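PDB 3SON: hypothetical NUDIX hydrolase from Listeria monocytogenes, which probably hydrolyses nucleoside diphosphate-linked substrates with the help of bound divalent metal, as other members of the Nudix family do. Local coordinates for residues 64-72 with 140-149. Sequence-based numbering, arbitrary orientation. Where two conformers were deposited one is given.
Sequences VKMYSLDSH and RLKNNDMKAM
D70 splits its carboxylate between R140, near the end of helix 128-142, and K147 of the C-terminal tail: OD2 meets R140 NH2 at 2.8 Å, and OD1 forms a salt bridge with K147 NZ, modelled so close that its exact length is doubtful. The arginine bond is weak (N-H...O 122°); OD2 lies at the guanidinium edge, but the two planes are 59° apart. Two further bonds fix that guanidinium: NH1 donates to D145 O, which lies in the guanidinium plane, and NE pairs with E136 of helix 128-142. K147 runs extended beyond CG, which carries NZ past S68 to the acid.

Backbone pairing follows. S68 N donates to K147 O at 2.8 Å, while M149 N reaches M66 O at 3.2 Å. A water bridges S68 O and K147 N.

Apolar contacts flank this pairing; M66, M146 and M149 are selenomethionines, with selenium replacing sulfur. M146 CE sits over one face of the Y67 ring, 4.1 Å from its centroid, a CH-pi contact within a Met-aromatic pair; F13 of strand 7-15 touches both residues. In the modelled conformers M149 lies alongside M66, pointing the same way.

A Schellman motif at N144 ends the helix, and the C-terminal tail returns to add a single beta bridge, Y67 with A148, to strand 66-76 of the Nudix alpha/beta fold, whose sheet partner is strand 87-96.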
loop_
_atom_site.group_PDB
_atom_site.type_symbol
_atom_site.label_atom_id
_atom_site.label_comp_id
_atom_site.label_asym_id
_atom_site.label_seq_id
_atom_site.Cartn_x
_atom_site.Cartn_y
_atom_site.Cartn_z
ATOM N N VAL A 64 24.684 12.310 0.347
ATOM C CA VAL A 64 23.664 12.513 1.396
ATOM C C VAL A 64 23.286 11.188 2.079
ATOM O O VAL A 64 23.260 10.144 1.431
ATOM C CB VAL A 64 22.392 13.154 0.808
ATOM C CG1 VAL A 64 21.895 12.343 -0.394
ATOM C CG2 VAL A 64 21.318 13.320 1.890
ATOM N N LYS A 65 22.979 11.236 3.378
ATOM C CA LYS A 65 22.583 10.031 4.107
ATOM C C LYS A 65 21.131 9.604 3.757
ATOM O O LYS A 65 20.177 10.352 4.029
ATOM C CB LYS A 65 22.740 10.236 5.623
HETATM N N MSE A 66 21.009 8.449 3.102
HETATM C CA MSE A 66 19.734 7.835 2.767
HETATM C C MSE A 66 19.494 6.721 3.738
HETATM O O MSE A 66 20.445 6.159 4.294
HETATM C CB MSE A 66 19.753 7.285 1.332
HETATM C CG MSE A 66 18.535 7.754 0.543
HETATM SE SE MSE A 66 19.094 8.675 -1.124
HETATM C CE MSE A 66 20.453 9.826 -0.288
ATOM N N TYR A 67 18.218 6.434 4.002
ATOM C CA TYR A 67 17.840 5.376 4.922
ATOM C C TYR A 67 16.754 4.548 4.317
ATOM O O TYR A 67 15.986 5.069 3.562
ATOM C CB TYR A 67 17.317 6.011 6.180
ATOM C CG TYR A 67 18.334 6.810 6.902
ATOM C CD1 TYR A 67 18.474 8.169 6.666
ATOM C CD2 TYR A 67 19.173 6.214 7.824
ATOM C CE1 TYR A 67 19.418 8.897 7.347
ATOM C CE2 TYR A 67 20.132 6.929 8.497
ATOM C CZ TYR A 67 20.254 8.272 8.275
ATOM O OH TYR A 67 21.214 9.004 8.967
ATOM N N SER A 68 16.725 3.259 4.659
ATOM C CA SER A 68 15.696 2.330 4.216
ATOM C C SER A 68 14.515 2.199 5.141
ATOM O O SER A 68 14.642 2.235 6.375
ATOM C CB SER A 68 16.270 0.968 4.046
ATOM O OG SER A 68 17.363 1.002 3.184
ATOM N N LEU A 69 13.343 2.035 4.528
ATOM C CA LEU A 69 12.098 1.769 5.284
ATOM C C LEU A 69 11.565 0.397 4.864
ATOM O O LEU A 69 11.805 -0.035 3.724
ATOM C CB LEU A 69 11.082 2.837 4.996
ATOM C CG LEU A 69 11.409 4.261 5.477
ATOM C CD1 LEU A 69 10.404 5.294 5.060
ATOM C CD2 LEU A 69 11.557 4.241 7.007
ATOM N N ASP A 70 10.903 -0.301 5.785
ATOM C CA ASP A 70 10.178 -1.567 5.502
ATOM C C ASP A 70 8.851 -1.387 4.768
ATOM O O ASP A 70 8.376 -2.307 4.135
ATOM C CB ASP A 70 9.896 -2.336 6.800
ATOM C CG ASP A 70 11.126 -2.798 7.490
ATOM O OD1 ASP A 70 11.989 -3.395 6.802
ATOM O OD2 ASP A 70 11.207 -2.603 8.737
ATOM N N SER A 71 8.255 -0.218 4.836
ATOM C CA SER A 71 6.955 -0.035 4.221
ATOM C C SER A 71 7.047 -0.229 2.721
ATOM O O SER A 71 7.914 0.320 2.077
ATOM C CB SER A 71 6.347 1.354 4.569
ATOM O OG SER A 71 6.046 1.490 5.928
ATOM N N HIS A 72 6.169 -1.055 2.193
ATOM C CA HIS A 72 6.132 -1.342 0.786
ATOM C C HIS A 72 4.704 -1.459 0.324
ATOM O O HIS A 72 3.849 -1.922 1.081
ATOM C CB HIS A 72 6.947 -2.650 0.559
ATOM C CG HIS A 72 6.558 -3.413 -0.668
ATOM N ND1 HIS A 72 5.317 -3.907 -0.841
ATOM C CD2 HIS A 72 7.290 -3.771 -1.800
ATOM C CE1 HIS A 72 5.234 -4.513 -2.040
ATOM N NE2 HIS A 72 6.457 -4.457 -2.618
ATOM N N ARG A 140 10.539 5.395 13.848
ATOM C CA ARG A 140 11.980 5.174 13.819
ATOM C C ARG A 140 12.797 6.387 14.255
ATOM O O ARG A 140 13.684 6.237 15.053
ATOM C CB ARG A 140 12.415 4.684 12.493
ATOM C CG ARG A 140 12.007 3.276 12.147
ATOM C CD ARG A 140 12.596 2.949 10.796
ATOM N NE ARG A 140 12.286 1.594 10.375
ATOM C CZ ARG A 140 12.982 0.525 10.719
ATOM N NH1 ARG A 140 14.035 0.628 11.554
ATOM N NH2 ARG A 140 12.586 -0.670 10.271
ATOM N N LEU A 141 12.436 7.586 13.825
ATOM C CA LEU A 141 13.164 8.758 14.290
ATOM C C LEU A 141 13.021 8.842 15.816
ATOM O O LEU A 141 14.011 8.838 16.520
ATOM C CB LEU A 141 12.679 10.024 13.618
ATOM C CG LEU A 141 13.064 10.112 12.136
ATOM C CD1 LEU A 141 12.369 11.311 11.400
ATOM C CD2 LEU A 141 14.580 10.168 12.036
ATOM N N LYS A 142 11.782 8.901 16.303
ATOM C CA LYS A 142 11.512 8.984 17.737
ATOM C C LYS A 142 12.307 7.994 18.563
ATOM O O LYS A 142 12.693 8.311 19.690
ATOM C CB LYS A 142 10.051 8.718 18.010
ATOM C CG LYS A 142 9.088 9.827 17.682
ATOM C CD LYS A 142 7.689 9.245 17.828
ATOM C CE LYS A 142 6.575 10.249 17.656
ATOM N NZ LYS A 142 5.300 9.589 18.092
ATOM N N ASN A 143 12.542 6.794 18.010
ATOM C CA ASN A 143 13.207 5.720 18.722
ATOM C C ASN A 143 14.721 5.645 18.464
ATOM O O ASN A 143 15.386 4.726 18.935
ATOM C CB ASN A 143 12.603 4.378 18.310
ATOM C CG ASN A 143 11.186 4.187 18.818
ATOM O OD1 ASN A 143 10.627 5.060 19.475
ATOM N ND2 ASN A 143 10.605 3.036 18.514
ATOM N N ASN A 144 15.237 6.585 17.662
ATOM C CA ASN A 144 16.604 6.508 17.139
ATOM C C ASN A 144 16.926 5.088 16.570
ATOM O O ASN A 144 17.959 4.496 16.891
ATOM C CB ASN A 144 17.641 6.904 18.220
ATOM C CG ASN A 144 19.024 7.156 17.627
ATOM O OD1 ASN A 144 19.155 7.674 16.506
ATOM N ND2 ASN A 144 20.058 6.752 18.351
ATOM N N ASP A 145 16.048 4.592 15.697
ATOM C CA ASP A 145 16.110 3.221 15.167
ATOM C C ASP A 145 16.050 3.223 13.663
ATOM O O ASP A 145 15.038 2.856 13.091
ATOM C CB ASP A 145 14.914 2.472 15.702
ATOM C CG ASP A 145 14.984 0.989 15.413
ATOM O OD1 ASP A 145 16.105 0.495 15.017
ATOM O OD2 ASP A 145 13.958 0.324 15.631
HETATM N N MSE A 146 17.113 3.680 13.022
HETATM C CA MSE A 146 17.091 3.911 11.568
HETATM C C MSE A 146 17.992 2.809 10.987
HETATM O O MSE A 146 18.713 2.116 11.743
HETATM C CB MSE A 146 17.449 5.409 11.276
HETATM C CG MSE A 146 16.308 6.499 11.700
HETATM SE SE MSE A 146 14.857 6.428 10.496
HETATM C CE MSE A 146 15.502 7.665 9.113
ATOM N N LYS A 147 17.833 2.522 9.692
ATOM C CA LYS A 147 18.757 1.634 8.983
ATOM C C LYS A 147 19.212 2.274 7.676
ATOM O O LYS A 147 18.408 2.677 6.847
ATOM C CB LYS A 147 18.201 0.210 8.775
ATOM C CG LYS A 147 16.748 0.116 8.406
ATOM C CD LYS A 147 16.225 -1.337 8.292
ATOM C CE LYS A 147 15.098 -1.361 7.239
ATOM N NZ LYS A 147 14.303 -2.626 7.181
ATOM N N ALA A 148 20.517 2.429 7.488
ATOM C CA ALA A 148 21.026 3.158 6.300
ATOM C C ALA A 148 20.935 2.331 4.995
ATOM O O ALA A 148 21.199 1.123 4.987
ATOM C CB ALA A 148 22.445 3.659 6.529
HETATM N N MSE A 149 20.542 3.010 3.903
HETATM C CA MSE A 149 20.319 2.380 2.587
HETATM C C MSE A 149 21.566 1.690 2.099
HETATM O O MSE A 149 22.595 2.340 1.924
HETATM O OXT MSE A 149 21.589 0.476 1.867
HETATM C CB MSE A 149 19.923 3.479 1.598
HETATM C CG MSE A 149 19.670 3.015 0.168
HETATM SE SE MSE A 149 19.005 4.531 -0.935
HETATM C CE MSE A 149 20.729 5.224 -1.608
HETATM O O HOH W 1 15.374 3.958 8.301
#